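Local structure of endo-1,4-beta-xylanase (Pseudoalteromonas haloplanktis, 1H12) at residues P252-R257 / E279-R284; Y203-F208 / I286-L291; D115-G120 / S192-N197; A152-S157 / D171-L176. The protein hydrolyses internal beta-1,4 linkages of xylan as a cold-adapted family 8 glycoside hydrolase, and may also cut beta-1,4-glucans. All coordinates share one frame; numbering follows the deposited sequence. Where two conformers were deposited one is given.

Overall arrangement
Contacts 1, 2 and 4 are buried, whereas contact 3 lies at the surface. Contacts 1 and 2 share helix 283-296: contact 1 sets a loop against the turn leading into it, contact 2 lays the start of helix 206-215 on its side, and they touch where D281 and R284 pack on Y203. Contact 4 pairs helices 143-160 and 168-182, its centre about 26 Å from that of contact 1. Chemistry follows place: carboxylates against a phenyl ring in contact 1, apolar packing plus one bridging water in contact 2, a tyrosine-aspartate hydrogen bond beside lysine chains in contact 3, and purely apolar contacts in contact 4. R257 probably hydrogen-bonds to N197, joining contacts 1 and 3.

Contact 1: residues P252-R257 / E279-R284; sequences PTFLSR and EFDAWR
F254 lies against the carboxylate of E279, whose OE2 comes 3.5 Å from F254 CB while OE1 stands obliquely to the ring, 3.9 Å from F254 CD1; ring and carboxylate planes are only 27° apart. D281 reaches the same ring at its edge, OD2 lying 3.7 Å from F254 CE1. The methyl of A282 points at the loop backbone, with A282 CB 3.6 Å from P252 O, a buried carbonyl oxygen that has no polar partner in the model. One shell further out, E279 is folded back on its own chain. Its CG sits between the backbone N and the carbonyl carbon (chi1 52°) and a second bend follows at chi2, so that OE1 accepts from D281 N at 2.9 Å and OE2 from A282 N at 2.8 Å. A leucine in its place would probably leave these two N-H groups without acceptors and the turn free to shift against F254. L255 CG covers one face of the F254 ring, and R284 bridges to D281 as well as to E78 and D144. The E279 side chain is about 12 Å from the bound xylose, outside its pocket. P252 packs on H239 and F240 of helix 219-243, and the F254 backbone bonds to W277 in strand 277-278. From the turn, helix 283-296 sets out with W283 against L385 and the xylose-pocket residue N382 of helix 379-392.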
loop_
_atom_site.group_PDB
_atom_site.type_symbol
_atom_site.label_atom_id
_atom_site.label_comp_id
_atom_site.label_asym_id
_atom_site.label_seq_id
_atom_site.Cartn_x
_atom_site.Cartn_y
_atom_site.Cartn_z
ATOM N N PRO A 252 -14.603 -3.668 3.625
ATOM C CA PRO A 252 -14.199 -4.225 2.356
ATOM C C PRO A 252 -13.492 -5.568 2.547
ATOM O O PRO A 252 -13.084 -5.902 3.664
ATOM C CB PRO A 252 -13.258 -3.155 1.814
ATOM C CG PRO A 252 -12.596 -2.625 3.072
ATOM C CD PRO A 252 -13.702 -2.610 4.114
ATOM N N THR A 253 -13.340 -6.313 1.442
ATOM C CA THR A 253 -12.867 -7.685 1.515
ATOM C C THR A 253 -11.550 -7.885 0.760
ATOM O O THR A 253 -11.124 -7.046 -0.038
ATOM C CB THR A 253 -13.929 -8.683 1.070
ATOM O OG1 THR A 253 -14.170 -8.593 -0.336
ATOM C CG2 THR A 253 -15.242 -8.426 1.790
ATOM N N PHE A 254 -10.940 -9.021 1.029
ATOM C CA PHE A 254 -9.705 -9.471 0.409
ATOM C C PHE A 254 -9.785 -9.481 -1.118
ATOM O O PHE A 254 -8.963 -8.898 -1.812
ATOM C CB PHE A 254 -9.389 -10.860 0.997
ATOM C CG PHE A 254 -8.277 -11.614 0.349
ATOM C CD1 PHE A 254 -7.170 -11.003 -0.234
ATOM C CD2 PHE A 254 -8.329 -13.009 0.332
ATOM C CE1 PHE A 254 -6.161 -11.781 -0.828
ATOM C CE2 PHE A 254 -7.344 -13.782 -0.256
ATOM C CZ PHE A 254 -6.282 -13.168 -0.838
ATOM N N LEU A 255 -10.794 -10.191 -1.650
ATOM C CA LEU A 255 -10.947 -10.395 -3.070
ATOM C C LEU A 255 -12.325 -9.945 -3.533
ATOM O O LEU A 255 -13.311 -10.021 -2.798
ATOM C CB LEU A 255 -10.749 -11.874 -3.452
ATOM C CG LEU A 255 -9.336 -12.398 -3.237
ATOM C CD1 LEU A 255 -9.285 -13.884 -3.485
ATOM C CD2 LEU A 255 -8.317 -11.678 -4.119
ATOM N N SER A 256 -12.384 -9.493 -4.797
ATOM C CA SER A 256 -13.588 -9.020 -5.409
ATOM C C SER A 256 -13.644 -9.403 -6.870
ATOM O O SER A 256 -12.599 -9.461 -7.560
ATOM C CB SER A 256 -13.626 -7.468 -5.324
ATOM O OG SER A 256 -14.783 -6.886 -5.893
ATOM N N ARG A 257 -14.835 -9.590 -7.389
ATOM C CA ARG A 257 -15.034 -9.636 -8.825
ATOM C C ARG A 257 -14.944 -8.240 -9.408
ATOM O O ARG A 257 -14.908 -7.242 -8.681
ATOM C CB ARG A 257 -16.409 -10.288 -9.153
ATOM C CG ARG A 257 -16.523 -11.657 -8.544
ATOM C CD ARG A 257 -15.422 -12.545 -9.044
ATOM N NE ARG A 257 -15.594 -13.963 -8.693
ATOM C CZ ARG A 257 -14.767 -14.897 -9.063
ATOM N NH1 ARG A 257 -13.693 -14.598 -9.788
ATOM N NH2 ARG A 257 -14.957 -16.158 -8.721
ATOM N N GLU A 279 -9.299 -8.890 5.978
ATOM C CA GLU A 279 -8.060 -9.416 6.522
ATOM C C GLU A 279 -6.929 -8.441 6.206
ATOM O O GLU A 279 -7.144 -7.250 5.993
ATOM C CB GLU A 279 -7.844 -10.875 6.075
ATOM C CG GLU A 279 -7.956 -11.115 4.596
ATOM C CD GLU A 279 -7.177 -10.124 3.744
ATOM O OE1 GLU A 279 -5.996 -10.368 3.384
ATOM O OE2 GLU A 279 -7.776 -9.036 3.493
ATOM N N PHE A 280 -5.689 -8.918 6.207
ATOM C CA PHE A 280 -4.538 -8.057 6.113
ATOM C C PHE A 280 -4.518 -7.177 4.870
ATOM O O PHE A 280 -4.227 -5.999 4.988
ATOM C CB PHE A 280 -3.281 -8.928 6.235
ATOM C CG PHE A 280 -3.433 -9.918 7.436
ATOM C CD1 PHE A 280 -3.294 -9.428 8.726
ATOM C CD2 PHE A 280 -3.934 -11.252 7.275
ATOM C CE1 PHE A 280 -3.497 -10.256 9.846
ATOM C CE2 PHE A 280 -4.129 -12.041 8.406
ATOM C CZ PHE A 280 -3.911 -11.534 9.658
ATOM N N ASP A 281 -4.805 -7.727 3.693
ATOM C CA ASP A 281 -4.875 -6.896 2.515
ATOM C C ASP A 281 -5.980 -5.839 2.673
ATOM O O ASP A 281 -5.776 -4.658 2.413
ATOM C CB ASP A 281 -5.134 -7.693 1.241
ATOM C CG ASP A 281 -3.909 -8.197 0.547
ATOM O OD1 ASP A 281 -2.769 -8.005 1.105
ATOM O OD2 ASP A 281 -3.991 -8.742 -0.564
ATOM N N ALA A 282 -7.159 -6.299 3.087
ATOM C CA ALA A 282 -8.314 -5.425 3.177
ATOM C C ALA A 282 -8.100 -4.251 4.076
ATOM O O ALA A 282 -8.719 -3.198 3.877
ATOM C CB ALA A 282 -9.546 -6.212 3.553
ATOM N N TRP A 283 -7.241 -4.363 5.084
ATOM C CA TRP A 283 -6.910 -3.242 5.946
ATOM C C TRP A 283 -6.586 -1.990 5.136
ATOM O O TRP A 283 -6.871 -0.876 5.572
ATOM C CB TRP A 283 -5.688 -3.473 6.817
ATOM C CG TRP A 283 -5.748 -4.535 7.879
ATOM C CD1 TRP A 283 -6.795 -5.339 8.252
ATOM C CD2 TRP A 283 -4.646 -4.908 8.704
ATOM N NE1 TRP A 283 -6.390 -6.168 9.256
ATOM C CE2 TRP A 283 -5.069 -5.929 9.534
ATOM C CE3 TRP A 283 -3.326 -4.455 8.816
ATOM C CZ2 TRP A 283 -4.206 -6.509 10.440
ATOM C CZ3 TRP A 283 -2.491 -5.007 9.703
ATOM C CH2 TRP A 283 -2.916 -6.042 10.494
ATOM N N ARG A 284 -5.884 -2.190 4.018
ATOM C CA ARG A 284 -5.359 -1.060 3.274
ATOM C C ARG A 284 -6.404 -0.336 2.445
ATOM O O ARG A 284 -6.117 0.753 1.960
ATOM C CB ARG A 284 -4.205 -1.534 2.336
ATOM C CG ARG A 284 -3.046 -2.153 3.083
ATOM C CD ARG A 284 -1.812 -2.318 2.226
ATOM N NE ARG A 284 -1.916 -3.183 1.051
ATOM C CZ ARG A 284 -1.741 -4.491 1.059
ATOM N NH1 ARG A 284 -1.659 -5.153 2.180
ATOM N NH2 ARG A 284 -1.617 -5.126 -0.058
#

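Contact 2: residues Y203-F208 / I286-L291; sequences YHIPAF and IMNVGL
I205 CG2 meets both methyls of L291, 3.9 Å from CD1 and from CD2, and also sits over the centre of the F208 ring, the two partners coming roughly at right angles to each other. L291 extends to this spot with CG anti to its backbone N (chi1 -179°), and its two methyls divide the work. CD2 meets A207 CB at 4.0 Å, while CD1 approaches F208 CE1 at 4.1 Å, the leucine crossing the phenylalanine at about a right angle. F208 is also stacked on F151 and meets Y148 edge-to-face. Family 8 enzymes fold as an (alpha/alpha)6 barrel, and here helix 206-215, with I205 at its N-cap position, begins against the flank of helix 283-296. Toward H204 the fit changes from methyl packing to water. The N288 amide still rests on the isoleucine, CG 3.8 Å from I205 CG1, but its nitrogen is engaged elsewhere. One water accepts from N288 ND2 at 2.8 Å and donates to H204 O, also at 2.8 Å, joining the amide to the backbone at this end. N288 ND2 donates to S202 O as well, and the H204 imidazole leads away from the helix to hydrogen bonds with S232 and T199.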
loop_
_atom_site.group_PDB
_atom_site.type_symbol
_atom_site.label_atom_id
_atom_site.label_comp_id
_atom_site.label_asym_id
_atom_site.label_seq_id
_atom_site.Cartn_x
_atom_site.Cartn_y
_atom_site.Cartn_z
ATOM N N TYR A 203 -5.478 -3.270 -3.877
ATOM C CA TYR A 203 -4.575 -2.890 -4.933
ATOM C C TYR A 203 -5.000 -1.621 -5.661
ATOM O O TYR A 203 -4.271 -1.081 -6.488
ATOM C CB TYR A 203 -4.428 -3.996 -5.959
ATOM C CG TYR A 203 -3.828 -5.304 -5.491
ATOM C CD1 TYR A 203 -3.428 -5.530 -4.160
ATOM C CD2 TYR A 203 -3.633 -6.338 -6.393
ATOM C CE1 TYR A 203 -2.868 -6.732 -3.791
ATOM C CE2 TYR A 203 -3.088 -7.545 -6.020
ATOM C CZ TYR A 203 -2.684 -7.746 -4.715
ATOM O OH TYR A 203 -2.089 -8.946 -4.358
ATOM N N HIS A 204 -6.227 -1.147 -5.396
ATOM C CA HIS A 204 -6.815 0.019 -6.088
ATOM C C HIS A 204 -6.407 1.308 -5.395
ATOM O O HIS A 204 -6.884 1.620 -4.300
ATOM C CB HIS A 204 -8.314 -0.134 -6.104
ATOM C CG HIS A 204 -8.765 -1.145 -7.094
ATOM N ND1 HIS A 204 -9.228 -0.752 -8.317
ATOM C CD2 HIS A 204 -8.721 -2.501 -7.083
ATOM C CE1 HIS A 204 -9.476 -1.850 -9.010
ATOM N NE2 HIS A 204 -9.177 -2.938 -8.291
ATOM N N ILE A 205 -5.553 2.089 -6.088
ATOM C CA ILE A 205 -5.106 3.384 -5.568
ATOM C C ILE A 205 -5.370 4.372 -6.677
ATOM O O ILE A 205 -4.481 4.669 -7.493
ATOM C CB ILE A 205 -3.664 3.357 -5.104
ATOM C CG1 ILE A 205 -3.416 2.128 -4.218
ATOM C CG2 ILE A 205 -3.343 4.654 -4.393
ATOM C CD1 ILE A 205 -2.051 1.870 -3.911
ATOM N N PRO A 206 -6.587 4.914 -6.781
ATOM C CA PRO A 206 -6.955 5.626 -8.005
ATOM C C PRO A 206 -6.045 6.818 -8.321
ATOM O O PRO A 206 -5.672 7.019 -9.468
ATOM C CB PRO A 206 -8.412 6.015 -7.778
ATOM C CG PRO A 206 -8.924 4.922 -6.877
ATOM C CD PRO A 206 -7.768 4.624 -5.931
ATOM N N ALA A 207 -5.631 7.559 -7.300
ATOM C CA ALA A 207 -4.788 8.716 -7.505
ATOM C C ALA A 207 -3.472 8.339 -8.131
ATOM O O ALA A 207 -2.882 9.159 -8.859
ATOM C CB ALA A 207 -4.574 9.454 -6.198
ATOM N N PHE A 208 -2.929 7.158 -7.827
ATOM C CA PHE A 208 -1.689 6.747 -8.494
ATOM C C PHE A 208 -1.883 6.727 -10.014
ATOM O O PHE A 208 -0.988 7.101 -10.751
ATOM C CB PHE A 208 -1.206 5.361 -8.036
ATOM C CG PHE A 208 -0.528 5.304 -6.692
ATOM C CD1 PHE A 208 -0.466 6.380 -5.837
ATOM C CD2 PHE A 208 0.090 4.113 -6.315
ATOM C CE1 PHE A 208 0.169 6.259 -4.605
ATOM C CE2 PHE A 208 0.685 3.991 -5.096
ATOM C CZ PHE A 208 0.731 5.054 -4.227
ATOM N N ILE A 286 -9.387 1.228 3.117
ATOM C CA ILE A 286 -9.793 2.563 3.530
ATOM C C ILE A 286 -8.600 3.531 3.672
ATOM O O ILE A 286 -8.773 4.735 3.537
ATOM C CB ILE A 286 -10.741 2.603 4.717
ATOM C CG1 ILE A 286 -10.104 2.106 6.036
ATOM C CG2 ILE A 286 -12.044 1.880 4.362
ATOM C CD1 ILE A 286 -11.002 2.335 7.255
ATOM N N MET A 287 -7.396 2.994 3.876
ATOM C CA MET A 287 -6.193 3.808 3.764
ATOM C C MET A 287 -6.093 4.407 2.343
ATOM O O MET A 287 -5.832 5.605 2.196
ATOM C CB MET A 287 -4.966 2.959 4.075
ATOM C CG MET A 287 -3.668 3.643 4.044
ATOM S SD MET A 287 -2.321 2.516 4.324
ATOM C CE MET A 287 -2.182 1.484 3.113
ATOM N N ASN A 288 -6.291 3.561 1.341
ATOM C CA ASN A 288 -6.251 4.002 -0.037
ATOM C C ASN A 288 -7.353 4.999 -0.352
ATOM O O ASN A 288 -7.154 5.917 -1.142
ATOM C CB ASN A 288 -6.361 2.819 -0.973
ATOM C CG ASN A 288 -5.214 1.858 -0.909
ATOM O OD1 ASN A 288 -4.089 2.221 -0.503
ATOM N ND2 ASN A 288 -5.455 0.627 -1.348
ATOM N N VAL A 289 -8.533 4.810 0.229
ATOM C CA VAL A 289 -9.641 5.759 0.052
ATOM C C VAL A 289 -9.245 7.125 0.649
ATOM O O VAL A 289 -9.496 8.155 0.031
ATOM C CB VAL A 289 -10.937 5.202 0.635
ATOM C CG1 VAL A 289 -12.052 6.236 0.590
ATOM C CG2 VAL A 289 -11.377 3.957 -0.095
ATOM N N GLY A 290 -8.656 7.125 1.835
ATOM C CA GLY A 290 -8.142 8.373 2.430
ATOM C C GLY A 290 -7.098 9.036 1.534
ATOM O O GLY A 290 -7.114 10.250 1.325
ATOM N N LEU A 291 -6.133 8.244 1.047
ATOM C CA LEU A 291 -5.137 8.734 0.139
ATOM C C LEU A 291 -5.794 9.421 -1.067
ATOM O O LEU A 291 -5.450 10.537 -1.436
ATOM C CB LEU A 291 -4.207 7.572 -0.262
ATOM C CG LEU A 291 -3.066 7.834 -1.192
ATOM C CD1 LEU A 291 -2.163 6.590 -1.198
ATOM C CD2 LEU A 291 -3.444 8.179 -2.618
HETATM O O HOH W 1 -8.110 0.336 -2.199
#

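Contact 3: residues D115-G120 / S192-N197; sequences DAKKQG and SPYIDN
Y194 donates its hydroxyl hydrogen to D115 in a short bond, OH to OD2 2.6 Å. The two side chains arrive from opposite directions; the carboxylate oxygen lies at the ring edge, near the ring plane, yet the hydroxyl meets the carboxylate from above, 45° out of its plane. D115 is aimed by CG being anti to the backbone N (chi1 -178°), and its other oxygen is held locally, OD1 accepting from K117 N at 2.9 Å in an Asx turn. On the partner loop S192 OG accepts from Y194 N at 2.9 Å, an ST turn within the type I turn S192-I195, which fixes where the tyrosine starts.

Aliphatic carbon packs beside this bond. K117 slants across the tyrosine, CD 3.7 Å from Y194 CE1, and its CB faces P193 CB at 4.1 Å. K118 runs extended and crosses Y194 at about a right angle, so that CG and CE each come 3.4 Å from Y194 OH. P193 CB covers one ring face toward the rim.

Charge pairing lies further out: the K118 ammonium forms a salt bridge with E139. These contacts tie the surface loop between helix 93-107 and strand 123-128 to that between strand 188-189 and helix 206-215. An alanine in place of D115 would probably leave the Y194 hydroxyl and the K117 N-H without their acceptors, freeing the tyrosine to swing off the lysine chains. A single carboxylate thus both shapes its own turn and pins the neighbouring loop, while the lysines lend aliphatic carbon to the ring of an exposed tyrosine.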
loop_
_atom_site.group_PDB
_atom_site.type_symbol
_atom_site.label_atom_id
_atom_site.label_comp_id
_atom_site.label_asym_id
_atom_site.label_seq_id
_atom_site.Cartn_x
_atom_site.Cartn_y
_atom_site.Cartn_z
ATOM N N ASP A 115 7.520 -18.562 -19.451
ATOM C CA ASP A 115 6.099 -18.242 -19.272
ATOM C C ASP A 115 5.894 -16.750 -19.562
ATOM O O ASP A 115 6.361 -15.898 -18.783
ATOM C CB ASP A 115 5.708 -18.591 -17.875
ATOM C CG ASP A 115 4.264 -18.368 -17.563
ATOM O OD1 ASP A 115 3.555 -17.685 -18.388
ATOM O OD2 ASP A 115 3.822 -18.862 -16.495
ATOM N N ALA A 116 5.257 -16.428 -20.684
ATOM C CA ALA A 116 5.089 -15.049 -21.046
ATOM C C ALA A 116 4.400 -14.240 -19.967
ATOM O O ALA A 116 4.621 -13.047 -19.869
ATOM C CB ALA A 116 4.296 -14.918 -22.386
ATOM N N LYS A 117 3.544 -14.868 -19.221
ATOM C CA LYS A 117 2.802 -14.146 -18.162
ATOM C C LYS A 117 3.670 -13.680 -17.020
ATOM O O LYS A 117 3.283 -12.770 -16.264
ATOM C CB LYS A 117 1.655 -14.986 -17.649
ATOM C CG LYS A 117 0.517 -15.145 -18.667
ATOM C CD LYS A 117 -0.652 -15.871 -18.091
ATOM C CE LYS A 117 -1.887 -15.951 -19.071
ATOM N NZ LYS A 117 -1.571 -17.033 -20.058
ATOM N N LYS A 118 4.869 -14.248 -16.869
ATOM C CA LYS A 118 5.814 -13.863 -15.825
ATOM C C LYS A 118 6.858 -12.896 -16.306
ATOM O O LYS A 118 7.631 -12.355 -15.483
ATOM C CB LYS A 118 6.527 -15.089 -15.271
ATOM C CG LYS A 118 5.654 -15.892 -14.297
ATOM C CD LYS A 118 6.278 -17.146 -13.868
ATOM C CE LYS A 118 5.404 -17.841 -12.818
ATOM N NZ LYS A 118 5.968 -19.244 -12.553
ATOM N N GLN A 119 6.966 -12.664 -17.603
ATOM C CA GLN A 119 8.064 -11.849 -18.138
ATOM C C GLN A 119 8.044 -10.448 -17.603
ATOM O O GLN A 119 7.083 -9.710 -17.813
ATOM C CB GLN A 119 8.002 -11.831 -19.665
ATOM C CG GLN A 119 8.321 -13.206 -20.261
ATOM C CD GLN A 119 8.144 -13.287 -21.755
ATOM O OE1 GLN A 119 7.630 -12.371 -22.360
ATOM N NE2 GLN A 119 8.561 -14.414 -22.345
ATOM N N GLY A 120 9.117 -10.068 -16.918
ATOM C CA GLY A 120 9.243 -8.742 -16.375
ATOM C C GLY A 120 8.418 -8.404 -15.168
ATOM O O GLY A 120 8.501 -7.282 -14.690
ATOM N N SER A 192 -4.125 -11.880 -10.150
ATOM C CA SER A 192 -3.235 -12.867 -10.735
ATOM C C SER A 192 -3.286 -12.830 -12.254
ATOM O O SER A 192 -4.370 -12.762 -12.820
ATOM C CB SER A 192 -3.648 -14.263 -10.297
ATOM O OG SER A 192 -2.903 -15.293 -10.973
ATOM N N PRO A 193 -2.155 -12.977 -12.917
ATOM C CA PRO A 193 -2.167 -13.195 -14.368
ATOM C C PRO A 193 -2.972 -14.415 -14.804
ATOM O O PRO A 193 -3.338 -14.520 -15.961
ATOM C CB PRO A 193 -0.686 -13.425 -14.719
ATOM C CG PRO A 193 0.032 -12.651 -13.690
ATOM C CD PRO A 193 -0.762 -12.873 -12.431
ATOM N N TYR A 194 -3.165 -15.373 -13.903
ATOM C CA TYR A 194 -3.695 -16.704 -14.217
ATOM C C TYR A 194 -5.158 -16.864 -13.908
ATOM O O TYR A 194 -5.706 -17.950 -14.137
ATOM C CB TYR A 194 -2.891 -17.758 -13.517
ATOM C CG TYR A 194 -1.418 -17.717 -13.825
ATOM C CD1 TYR A 194 -0.898 -18.193 -15.009
ATOM C CD2 TYR A 194 -0.539 -17.089 -12.955
ATOM C CE1 TYR A 194 0.415 -18.066 -15.324
ATOM C CE2 TYR A 194 0.788 -16.953 -13.245
ATOM C CZ TYR A 194 1.273 -17.458 -14.431
ATOM O OH TYR A 194 2.618 -17.339 -14.721
ATOM N N ILE A 195 -5.810 -15.832 -13.375
ATOM C CA ILE A 195 -7.214 -15.896 -12.994
ATOM C C ILE A 195 -7.905 -14.659 -13.518
ATOM O O ILE A 195 -7.398 -13.555 -13.336
ATOM C CB ILE A 195 -7.404 -15.968 -11.460
ATOM C CG1 ILE A 195 -6.537 -17.043 -10.843
ATOM C CG2 ILE A 195 -8.875 -16.144 -11.145
ATOM C CD1 ILE A 195 -6.540 -17.030 -9.321
ATOM N N ASP A 196 -9.016 -14.825 -14.235
ATOM C CA ASP A 196 -9.768 -13.691 -14.747
ATOM C C ASP A 196 -10.937 -13.349 -13.849
ATOM O O ASP A 196 -11.292 -14.072 -12.943
ATOM C CB ASP A 196 -10.216 -14.002 -16.186
ATOM C CG ASP A 196 -9.102 -14.089 -17.129
ATOM O OD1 ASP A 196 -7.942 -13.665 -16.895
ATOM O OD2 ASP A 196 -9.337 -14.617 -18.250
ATOM N N ASN A 197 -11.497 -12.179 -14.079
ATOM C CA ASN A 197 -12.610 -11.658 -13.266
ATOM C C ASN A 197 -12.218 -11.640 -11.807
ATOM O O ASN A 197 -13.029 -12.016 -10.945
ATOM C CB ASN A 197 -13.885 -12.393 -13.529
ATOM C CG ASN A 197 -15.089 -11.737 -12.910
ATOM O OD1 ASN A 197 -15.119 -10.499 -12.726
ATOM N ND2 ASN A 197 -16.132 -12.512 -12.642
#

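Contact 4: residues A152-S157 / D171-L176; sequences ALLNAS and DAITML
L153 and L154 both place CG anti to the carbonyl carbon (chi1 -71° and -75°), and from successive positions on their helix the two chains pass on either flank of A172. The alanine methyl is the focus: A172 CB lies 3.7 Å from L153 CB and 3.6 Å from L154 CD2. L153 continues past it, and CD1 comes to 4.1 Å from D171 CB, the leucine crossing the aspartate obliquely along its aliphatic part. L154 also reaches the neighbouring I173 and, a turn on, L176, with CD2 standing 4.5 Å from I173 CD1 and CD1 4.4 Å from L176 CD1; these are looser touches than the one on the alanine. With only a methyl at A172 the backbones can come close, and the CA atoms of L153 and A172 are 5.2 Å apart. The axes of the two short helical segments approach to 8.7 Å.

The polar end of D171 takes no part in the apolar seam. Its carboxylate is turned to helix 93-107, where OD2 accepts from W100 NE1 and OD1 pairs with K104. L153 and M175 both pack on W100 too, so that third helix covers one flank of the pair, while Y211 and F212 of helix 206-215 cover L154.

Helices 143-160 and 168-182 follow each other in the chain, and their segments 152-157 and 171-176 run nearly antiparallel, at 157°. The pair is an antiparallel helical hairpin, in an enzyme of glycoside hydrolase family 8, whose members fold as an (alpha/alpha)6 barrel.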
loop_
_atom_site.group_PDB
_atom_site.type_symbol
_atom_site.label_atom_id
_atom_site.label_comp_id
_atom_site.label_asym_id
_atom_site.label_seq_id
_atom_site.Cartn_x
_atom_site.Cartn_y
_atom_site.Cartn_z
ATOM N N ALA A 152 6.909 4.993 -7.086
ATOM C CA ALA A 152 8.110 5.441 -6.445
ATOM C C ALA A 152 9.182 5.878 -7.429
ATOM O O ALA A 152 9.856 6.902 -7.230
ATOM C CB ALA A 152 8.626 4.327 -5.526
ATOM N N LEU A 153 9.350 5.133 -8.523
ATOM C CA LEU A 153 10.330 5.443 -9.554
ATOM C C LEU A 153 10.021 6.759 -10.276
ATOM O O LEU A 153 10.930 7.550 -10.578
ATOM C CB LEU A 153 10.458 4.281 -10.523
ATOM C CG LEU A 153 11.157 3.046 -9.952
ATOM C CD1 LEU A 153 10.814 1.829 -10.799
ATOM C CD2 LEU A 153 12.667 3.233 -9.864
ATOM N N LEU A 154 8.739 7.010 -10.570
ATOM C CA LEU A 154 8.388 8.273 -11.195
ATOM C C LEU A 154 8.719 9.430 -10.300
ATOM O O LEU A 154 9.207 10.482 -10.763
ATOM C CB LEU A 154 6.900 8.304 -11.550
ATOM C CG LEU A 154 6.468 7.488 -12.768
ATOM C CD1 LEU A 154 4.960 7.460 -12.823
ATOM C CD2 LEU A 154 7.070 8.038 -14.064
ATOM N N ASN A 155 8.465 9.290 -8.998
ATOM C CA ASN A 155 8.807 10.339 -8.045
ATOM C C ASN A 155 10.319 10.531 -7.914
ATOM O O ASN A 155 10.789 11.647 -7.809
ATOM C CB ASN A 155 8.155 10.059 -6.703
ATOM C CG ASN A 155 6.679 10.429 -6.666
ATOM O OD1 ASN A 155 5.794 9.451 -6.796
ATOM N ND2 ASN A 155 6.377 11.628 -6.527
ATOM N N ALA A 156 11.073 9.418 -7.927
ATOM C CA ALA A 156 12.544 9.505 -7.858
ATOM C C ALA A 156 13.072 10.263 -9.067
ATOM O O ALA A 156 13.951 11.139 -8.915
ATOM C CB ALA A 156 13.099 8.106 -7.786
ATOM N N SER A 157 12.568 9.960 -10.252
ATOM C CA SER A 157 12.948 10.725 -11.430
ATOM C C SER A 157 12.703 12.206 -11.223
ATOM O O SER A 157 13.570 13.040 -11.541
ATOM C CB SER A 157 12.108 10.236 -12.613
ATOM O OG SER A 157 12.287 11.084 -13.744
ATOM N N ASP A 171 13.037 3.273 -15.989
ATOM C CA ASP A 171 12.622 2.134 -15.191
ATOM C C ASP A 171 11.122 2.216 -14.863
ATOM O O ASP A 171 10.421 1.199 -14.862
ATOM C CB ASP A 171 13.453 2.004 -13.936
ATOM C CG ASP A 171 14.873 1.554 -14.170
ATOM O OD1 ASP A 171 15.177 1.089 -15.278
ATOM O OD2 ASP A 171 15.711 1.652 -13.263
ATOM N N ALA A 172 10.630 3.418 -14.579
ATOM C CA ALA A 172 9.223 3.582 -14.253
ATOM C C ALA A 172 8.327 3.283 -15.456
ATOM O O ALA A 172 7.285 2.635 -15.305
ATOM C CB ALA A 172 8.945 5.005 -13.816
ATOM N N ILE A 173 8.689 3.767 -16.644
ATOM C CA ILE A 173 7.890 3.533 -17.821
ATOM C C ILE A 173 7.885 2.047 -18.167
ATOM O O ILE A 173 6.859 1.503 -18.562
ATOM C CB ILE A 173 8.324 4.404 -19.014
ATOM C CG1 ILE A 173 8.187 5.897 -18.630
ATOM C CG2 ILE A 173 7.611 4.030 -20.277
ATOM C CD1 ILE A 173 6.898 6.313 -18.213
ATOM N N THR A 174 9.021 1.362 -17.999
ATOM C CA THR A 174 9.076 -0.059 -18.178
ATOM C C THR A 174 8.100 -0.747 -17.217
ATOM O O THR A 174 7.364 -1.666 -17.613
ATOM C CB THR A 174 10.504 -0.552 -17.957
ATOM O OG1 THR A 174 11.341 0.024 -18.969
ATOM C CG2 THR A 174 10.608 -2.064 -18.039
ATOM N N MET A 175 8.102 -0.326 -15.961
ATOM C CA MET A 175 7.194 -0.890 -14.969
ATOM C C MET A 175 5.735 -0.657 -15.343
ATOM O O MET A 175 4.910 -1.571 -15.244
ATOM C CB MET A 175 7.502 -0.284 -13.592
ATOM C CG MET A 175 6.829 -0.996 -12.447
ATOM S SD MET A 175 7.451 -2.672 -12.107
ATOM C CE MET A 175 9.144 -2.270 -11.644
ATOM N N LEU A 176 5.380 0.551 -15.784
ATOM C CA LEU A 176 3.995 0.831 -16.215
ATOM C C LEU A 176 3.601 -0.072 -17.387
ATOM O O LEU A 176 2.479 -0.573 -17.434
ATOM C CB LEU A 176 3.837 2.294 -16.597
ATOM C CG LEU A 176 3.912 3.292 -15.467
ATOM C CD1 LEU A 176 3.738 4.707 -16.049
ATOM C CD2 LEU A 176 2.841 3.054 -14.420
#